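Local coordinates for lipopolysaccharide biosynthesis protein wbpB (Thermus thermophilus, PDB 3O9Z) that is an NAD-dependent dehydrogenase of sugar biosynthesis that binds alpha-ketoglutarate and probably oxidises a nucleotide-linked sugar on the pathway to a diacetamido-dideoxy-mannuronic acid, at residues E60-L63 with E64-D68; F226-D230 with P231-P235; Q301-P304 with E305-H308. All coordinates share one frame; numbering follows the deposited sequence.

Contact 1 (E60-L63 with E64-D68)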
loop_
_atom_site.group_PDB
_atom_site.type_symbol
_atom_site.label_atom_id
_atom_site.label_comp_id
_atom_site.label_asym_id
_atom_site.label_seq_id
_atom_site.Cartn_x
_atom_site.Cartn_y
_atom_site.Cartn_z
ATOM N N GLU A 60 10.714 2.409 15.467
ATOM C CA GLU A 60 12.121 2.440 15.933
ATOM C C GLU A 60 12.318 3.578 16.952
ATOM O O GLU A 60 12.967 3.323 17.983
ATOM C CB GLU A 60 13.050 2.623 14.724
ATOM C CG GLU A 60 14.531 2.484 15.064
ATOM C CD GLU A 60 15.364 2.265 13.838
ATOM O OE1 GLU A 60 16.482 1.733 13.991
ATOM O OE2 GLU A 60 15.004 2.781 12.737
ATOM N N ALA A 61 11.845 4.786 16.615
ATOM C CA ALA A 61 12.057 5.911 17.534
ATOM C C ALA A 61 11.425 5.619 18.871
ATOM O O ALA A 61 11.949 6.040 19.906
ATOM C CB ALA A 61 11.494 7.177 16.920
ATOM N N TYR A 62 10.250 4.978 18.904
ATOM C CA TYR A 62 9.554 4.606 20.112
ATOM C C TYR A 62 10.325 3.598 20.947
ATOM O O TYR A 62 10.525 3.805 22.146
ATOM C CB TYR A 62 8.139 4.107 19.757
ATOM C CG TYR A 62 7.426 3.545 20.949
ATOM C CD1 TYR A 62 6.947 4.421 21.925
ATOM C CD2 TYR A 62 7.326 2.189 21.172
ATOM C CE1 TYR A 62 6.338 3.947 23.066
ATOM C CE2 TYR A 62 6.684 1.708 22.297
ATOM C CZ TYR A 62 6.199 2.589 23.237
ATOM O OH TYR A 62 5.580 2.142 24.383
ATOM N N LEU A 63 10.827 2.564 20.283
ATOM C CA LEU A 63 11.624 1.579 20.987
ATOM C C LEU A 63 12.940 2.210 21.457
ATOM O O LEU A 63 13.406 1.807 22.500
ATOM C CB LEU A 63 11.916 0.371 20.095
ATOM C CG LEU A 63 10.633 -0.444 19.796
ATOM C CD1 LEU A 63 11.055 -1.600 18.916
ATOM C CD2 LEU A 63 9.885 -0.980 21.024
ATOM N N GLU A 64 13.494 3.176 20.728
ATOM C CA GLU A 64 14.737 3.868 21.134
ATOM C C GLU A 64 14.427 4.733 22.339
ATOM O O GLU A 64 15.236 4.752 23.287
ATOM C CB GLU A 64 15.271 4.687 19.968
ATOM C CG GLU A 64 16.669 5.346 20.184
ATOM C CD GLU A 64 17.129 5.974 18.904
ATOM O OE1 GLU A 64 16.383 6.837 18.359
ATOM O OE2 GLU A 64 18.226 5.579 18.408
ATOM N N ASP A 65 13.290 5.448 22.333
ATOM C CA ASP A 65 12.856 6.146 23.540
ATOM C C ASP A 65 12.707 5.234 24.745
ATOM O O ASP A 65 13.164 5.605 25.837
ATOM C CB ASP A 65 11.544 6.927 23.323
ATOM C CG ASP A 65 11.659 8.062 22.328
ATOM O OD1 ASP A 65 12.764 8.574 22.012
ATOM O OD2 ASP A 65 10.558 8.490 21.860
ATOM N N LEU A 66 12.075 4.067 24.619
ATOM C CA LEU A 66 11.956 3.100 25.703
ATOM C C LEU A 66 13.358 2.692 26.205
ATOM O O LEU A 66 13.587 2.689 27.426
ATOM C CB LEU A 66 11.185 1.859 25.265
ATOM C CG LEU A 66 9.683 2.069 25.006
ATOM C CD1 LEU A 66 9.136 0.679 24.770
ATOM C CD2 LEU A 66 8.974 2.810 26.132
ATOM N N ARG A 67 14.288 2.428 25.292
ATOM C CA ARG A 67 15.634 2.016 25.716
ATOM C C ARG A 67 16.194 3.127 26.583
ATOM O O ARG A 67 16.829 2.845 27.612
ATOM C CB ARG A 67 16.564 1.702 24.534
ATOM C CG ARG A 67 18.012 1.267 24.931
ATOM C CD ARG A 67 19.005 1.461 23.792
ATOM N NE ARG A 67 19.107 2.867 23.440
ATOM C CZ ARG A 67 19.598 3.339 22.301
ATOM N NH1 ARG A 67 19.623 4.653 22.086
ATOM N NH2 ARG A 67 20.020 2.508 21.361
ATOM N N ASP A 68 16.076 4.361 26.096
ATOM C CA ASP A 68 16.827 5.496 26.672
ATOM C C ASP A 68 16.242 5.775 28.051
ATOM O O ASP A 68 16.877 6.439 28.869
ATOM C CB ASP A 68 16.695 6.735 25.780
ATOM C CG ASP A 68 17.637 6.692 24.584
ATOM O OD1 ASP A 68 18.483 5.767 24.514
ATOM O OD2 ASP A 68 17.573 7.580 23.693
#
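Tyr62 and Leu66 stand one turn apart on helix 56-68, and between them lies the principal side-chain contact of this stretch. Leu66 CG is over one face of the phenol ring, displaced toward its rim, in a CH-pi contact 4.2 Å from the ring centroid. The two methyl groups sit on the same side of the ring plane but reach past the rim: Leu66 CD1 lies 3.6 Å from Tyr62 CE2, and Leu66 CD2 is 3.9 Å from Tyr62 OH. The first torsion of Tyr62 (chi1 173°) sets CG opposite the backbone N and beside the carbonyl carbon, the side from which the leucine comes. Leu63 CD2 adds a looser apolar touch on Leu66 CD1 at 4.2 Å. These three residues pack against the sheet of the Rossmann domain, Tyr62 on Ala32, Leu66 on Val31 and Leu63 on Ala7, while Phe53 meets the tyrosine ring.

The backbone is held by four successive i to i+4 bonds, accepted by Glu60, Ala61, Tyr62 and Leu63. Asp65 N to Ala61 O, at 2.8 Å and 165° at the hydrogen, is nearly straight.

Arg67 reaches Asp68 side-on, NE and NH1 both meeting OD1 in the guanidinium plane, with NH1 to OD1 at 2.9 Å. Salt bridges to the second subunit join Asp68 OD2 to its Arg114 and Arg121 and both Glu64 and Asp65 to its Arg90, whereas Glu60 bridges to Arg94 of its own chain. Glu60 OE1 and Glu64 OE2, 6.1 Å apart, are like charges, and their arginine partners are likely to offset the repulsion. The helix is therefore amphipathic: its apolar side beds on the sheet, and Glu64, Asp65 and Asp68 make a docking surface for arginines of a neighbouring subunit.

Contact 2 (F226-D230 with P231-P235)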
loop_
_atom_site.group_PDB
_atom_site.type_symbol
_atom_site.label_atom_id
_atom_site.label_comp_id
_atom_site.label_asym_id
_atom_site.label_seq_id
_atom_site.Cartn_x
_atom_site.Cartn_y
_atom_site.Cartn_z
ATOM N N PHE A 226 12.661 -33.417 -3.179
ATOM C CA PHE A 226 11.598 -32.904 -4.011
ATOM C C PHE A 226 10.749 -31.994 -3.154
ATOM O O PHE A 226 10.355 -32.396 -2.047
ATOM C CB PHE A 226 10.769 -34.071 -4.558
ATOM C CG PHE A 226 9.632 -33.641 -5.440
ATOM C CD1 PHE A 226 9.798 -33.643 -6.816
ATOM C CD2 PHE A 226 8.417 -33.243 -4.887
ATOM C CE1 PHE A 226 8.763 -33.257 -7.647
ATOM C CE2 PHE A 226 7.362 -32.844 -5.722
ATOM C CZ PHE A 226 7.558 -32.816 -7.111
ATOM N N LEU A 227 10.515 -30.794 -3.673
ATOM C CA LEU A 227 9.730 -29.757 -2.990
ATOM C C LEU A 227 8.612 -29.278 -3.936
ATOM O O LEU A 227 8.896 -28.911 -5.084
ATOM C CB LEU A 227 10.710 -28.604 -2.692
ATOM C CG LEU A 227 10.013 -27.309 -2.275
ATOM C CD1 LEU A 227 9.227 -27.435 -0.972
ATOM C CD2 LEU A 227 11.133 -26.237 -2.188
ATOM N N SER A 228 7.369 -29.224 -3.454
ATOM C CA SER A 228 6.342 -28.608 -4.271
ATOM C C SER A 228 5.266 -27.971 -3.406
ATOM O O SER A 228 5.008 -28.397 -2.261
ATOM C CB SER A 228 5.674 -29.629 -5.187
ATOM O OG SER A 228 4.725 -29.016 -6.079
ATOM N N ILE A 229 4.684 -26.927 -3.978
ATOM C CA ILE A 229 3.478 -26.304 -3.430
ATOM C C ILE A 229 2.238 -26.663 -4.231
ATOM O O ILE A 229 1.168 -26.067 -4.019
ATOM C CB ILE A 229 3.620 -24.769 -3.235
ATOM C CG1 ILE A 229 4.062 -24.166 -4.560
ATOM C CG2 ILE A 229 4.627 -24.488 -2.096
ATOM C CD1 ILE A 229 3.993 -22.607 -4.642
ATOM N N ASP A 230 2.399 -27.599 -5.167
ATOM C CA ASP A 230 1.235 -28.169 -5.899
ATOM C C ASP A 230 0.798 -29.450 -5.178
ATOM O O ASP A 230 1.538 -30.439 -5.185
ATOM C CB ASP A 230 1.677 -28.454 -7.328
ATOM C CG ASP A 230 0.581 -29.022 -8.192
ATOM O OD1 ASP A 230 -0.460 -29.410 -7.628
ATOM O OD2 ASP A 230 0.818 -29.114 -9.421
ATOM N N PRO A 231 -0.403 -29.439 -4.584
ATOM C CA PRO A 231 -0.818 -30.612 -3.808
ATOM C C PRO A 231 -1.144 -31.844 -4.670
ATOM O O PRO A 231 -1.258 -32.933 -4.117
ATOM C CB PRO A 231 -2.067 -30.092 -3.082
ATOM C CG PRO A 231 -2.661 -29.118 -4.039
ATOM C CD PRO A 231 -1.415 -28.363 -4.560
ATOM N N SER A 232 -1.076 -31.726 -5.994
ATOM C CA SER A 232 -1.194 -32.890 -6.862
ATOM C C SER A 232 -0.049 -33.870 -6.614
ATOM O O SER A 232 -0.111 -35.034 -7.029
ATOM C CB SER A 232 -1.273 -32.518 -8.347
ATOM O OG SER A 232 -0.017 -32.156 -8.896
ATOM N N PHE A 233 1.046 -33.403 -6.013
ATOM C CA PHE A 233 2.171 -34.324 -5.760
ATOM C C PHE A 233 2.078 -35.075 -4.440
ATOM O O PHE A 233 2.917 -35.917 -4.126
ATOM C CB PHE A 233 3.540 -33.598 -5.851
ATOM C CG PHE A 233 3.929 -33.195 -7.269
ATOM C CD1 PHE A 233 4.402 -34.116 -8.204
ATOM C CD2 PHE A 233 3.727 -31.895 -7.675
ATOM C CE1 PHE A 233 4.741 -33.728 -9.482
ATOM C CE2 PHE A 233 4.034 -31.499 -8.969
ATOM C CZ PHE A 233 4.545 -32.408 -9.865
ATOM N N VAL A 234 1.076 -34.771 -3.628
ATOM C CA VAL A 234 0.808 -35.630 -2.479
ATOM C C VAL A 234 0.530 -37.051 -3.014
ATOM O O VAL A 234 -0.239 -37.213 -3.980
ATOM C CB VAL A 234 -0.450 -35.125 -1.748
ATOM C CG1 VAL A 234 -0.807 -36.110 -0.602
ATOM C CG2 VAL A 234 -0.170 -33.756 -1.131
ATOM N N PRO A 235 1.160 -38.070 -2.403
ATOM C CA PRO A 235 0.976 -39.451 -2.887
ATOM C C PRO A 235 -0.503 -39.801 -2.999
ATOM O O PRO A 235 -1.329 -39.350 -2.196
ATOM C CB PRO A 235 1.636 -40.290 -1.795
ATOM C CG PRO A 235 2.758 -39.409 -1.308
ATOM C CD PRO A 235 2.174 -38.014 -1.336
#
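Phe226 carries its ring opposite the backbone N (chi1 -180°), Phe233 holds CG beside its own N (chi1 -71°), and the two rings meet across the bend. Phe226 CZ comes down over one face of the Phe233 ring, toward the rim, and is 3.6 Å from Phe233 CD1. The planes stand at 58° with centroids 5.0 Å apart, an oblique pairing. Ser228 OG approaches the same ring at CD2, 3.4 Å away.

All this happens where strand 221-228 leaves the sheet of the C-terminal alpha/beta domain for a short 3-10 segment leading to helix 236-239. An ST turn starts the departure: Ser228 OG accepts from Asp230 N at 2.9 Å and is also hydrogen-bonded to Thr210 O. An Asx turn follows, with Ser232 N bonding to Asp230 OD1 at 2.9 Å from above the carboxylate plane. Phe233 N closes the next step onto Asp230 O at 3.1 Å, nearly straight, so that one aspartate accepts backbone bonds through both its side chain and its carbonyl. Ile229 faces away from the turn, its side chain about 4 Å from those of Thr160 and Arg162, which bind 2-oxoglutarate.

Contact 3 (Q301-P304 with E305-H308)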
loop_
_atom_site.group_PDB
_atom_site.type_symbol
_atom_site.label_atom_id
_atom_site.label_comp_id
_atom_site.label_asym_id
_atom_site.label_seq_id
_atom_site.Cartn_x
_atom_site.Cartn_y
_atom_site.Cartn_z
ATOM N N GLN A 301 21.400 -32.501 -15.402
ATOM C CA GLN A 301 20.639 -33.692 -15.718
ATOM C C GLN A 301 21.085 -34.740 -14.698
ATOM O O GLN A 301 22.272 -35.031 -14.623
ATOM C CB GLN A 301 21.012 -34.216 -17.110
ATOM C CG GLN A 301 20.239 -35.479 -17.477
ATOM C CD GLN A 301 18.830 -35.159 -17.938
ATOM O OE1 GLN A 301 18.548 -34.045 -18.394
ATOM N NE2 GLN A 301 17.931 -36.134 -17.815
ATOM N N PRO A 302 20.138 -35.294 -13.937
ATOM C CA PRO A 302 20.515 -36.223 -12.870
ATOM C C PRO A 302 20.941 -37.571 -13.429
ATOM O O PRO A 302 20.359 -38.065 -14.401
ATOM C CB PRO A 302 19.225 -36.368 -12.062
ATOM C CG PRO A 302 18.123 -36.073 -13.030
ATOM C CD PRO A 302 18.685 -35.042 -13.983
ATOM N N SER A 303 21.959 -38.153 -12.811
ATOM C CA SER A 303 22.195 -39.593 -12.984
ATOM C C SER A 303 21.039 -40.352 -12.331
ATOM O O SER A 303 20.375 -39.812 -11.436
ATOM C CB SER A 303 23.509 -39.963 -12.306
ATOM O OG SER A 303 23.379 -39.786 -10.902
ATOM N N PRO A 304 20.769 -41.598 -12.764
ATOM C CA PRO A 304 19.624 -42.312 -12.213
ATOM C C PRO A 304 19.742 -42.448 -10.717
ATOM O O PRO A 304 18.734 -42.370 -10.028
ATOM C CB PRO A 304 19.718 -43.711 -12.852
ATOM C CG PRO A 304 20.399 -43.440 -14.143
ATOM C CD PRO A 304 21.348 -42.291 -13.930
ATOM N N GLU A 305 20.960 -42.562 -10.210
ATOM C CA GLU A 305 21.130 -42.795 -8.774
ATOM C C GLU A 305 20.831 -41.537 -7.956
ATOM O O GLU A 305 20.576 -41.625 -6.751
ATOM C CB GLU A 305 22.515 -43.359 -8.436
ATOM C CG GLU A 305 23.663 -42.439 -8.744
ATOM C CD GLU A 305 24.282 -42.675 -10.115
ATOM O OE1 GLU A 305 23.619 -43.262 -11.003
ATOM O OE2 GLU A 305 25.442 -42.234 -10.285
ATOM N N ASN A 306 20.806 -40.378 -8.612
ATOM C CA ASN A 306 20.625 -39.114 -7.879
ATOM C C ASN A 306 19.273 -38.462 -8.093
ATOM O O ASN A 306 19.046 -37.377 -7.558
ATOM C CB ASN A 306 21.721 -38.104 -8.213
ATOM C CG ASN A 306 23.092 -38.591 -7.805
ATOM O OD1 ASN A 306 23.219 -39.586 -7.114
ATOM N ND2 ASN A 306 24.121 -37.838 -8.159
ATOM N N ARG A 307 18.393 -39.107 -8.848
ATOM C CA ARG A 307 17.118 -38.546 -9.243
ATOM C C ARG A 307 16.014 -38.865 -8.240
ATOM O O ARG A 307 15.720 -40.040 -8.015
ATOM C CB ARG A 307 16.728 -39.119 -10.613
ATOM C CG ARG A 307 15.512 -38.478 -11.273
ATOM C CD ARG A 307 15.035 -39.240 -12.526
ATOM N NE ARG A 307 16.151 -39.558 -13.410
ATOM C CZ ARG A 307 16.376 -40.754 -13.952
ATOM N NH1 ARG A 307 15.566 -41.779 -13.705
ATOM N NH2 ARG A 307 17.428 -40.927 -14.741
ATOM N N HIS A 308 15.334 -37.862 -7.677
ATOM C CA HIS A 308 14.215 -38.160 -6.784
ATOM C C HIS A 308 13.161 -38.989 -7.504
ATOM O O HIS A 308 12.933 -38.737 -8.670
ATOM C CB HIS A 308 13.638 -36.840 -6.227
ATOM C CG HIS A 308 12.583 -37.050 -5.184
ATOM N ND1 HIS A 308 11.300 -37.442 -5.508
ATOM C CD2 HIS A 308 12.626 -36.986 -3.830
ATOM C CE1 HIS A 308 10.582 -37.546 -4.400
ATOM N NE2 HIS A 308 11.364 -37.272 -3.367
#
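Ser303 to Asn306 form a type I beta turn in the C-terminal tail, well past helix 281-294, and Arg307 folds back over the start of it. The closing bond runs from Asn306 N to Ser303 O, 2.9 Å long with 153° at the hydrogen; the donor sits above the carbonyl plane. One residue further on, Arg307 N points at Pro304 O, but at 3.5 Å this second bond is weak.

The side chains wrap both sides of the turn. Glu305 bends at chi2 (-94°), which swings its carboxylate back beside Ser303, where OG lies 3.1 Å from Glu305 CD. Neither carboxylate oxygen has good hydrogen-bond geometry to that hydroxyl; the groups lie close without a hydrogen bond being formed. Arg307 does the rest. It runs out extended and then kinks at chi3 (-47°), which brings the guanidinium over the proline: Pro304 CA lies over one face, toward the rim, 3.6 Å from Arg307 NH2, and Pro304 CG is 3.9 Å from the same nitrogen. At the edge of the group, near its plane, Pro302 CG is 4.0 Å from Arg307 NE. Arg307 NH1 also forms a long, weak ion pair with the terminal carboxylate of Gly312. With the guanidinium gone, as in an alanine, Pro304 would probably lose the cover over its CA and the Gly312 carboxylate its distant positive mate.

Pro302 and Asn306 rest on His205 and Glu203 of strand 199-207, and Arg307 O accepts a bond from Arg224, so the turn is tied to the C-terminal domain's sheet. Proline at the second position, its ring holding phi near -60°, with a glutamate in the third, is a common make-up of a type I turn.

Overall arrangement
Contact 1 lies on the far side of the chain's centre from the other two, its centre 45 Å from that of contact 2 and 54 Å from contact 3's. It is buried, a helix of the Rossmann domain pressed between its sheet and a second subunit, and relies on regular helical bonds, apolar packing against the sheet and salt bridges. Contacts 2 and 3 belong to the C-terminal half, are built from turns, and meet no other chain of the assembly. Contact 2 is partly buried and aromatic; contact 3 is on the surface, with an arginine laid over one proline and beside another. The two touch where Phe226 CB meets His308 NE2 at 3.5 Å, joining tail and sheet.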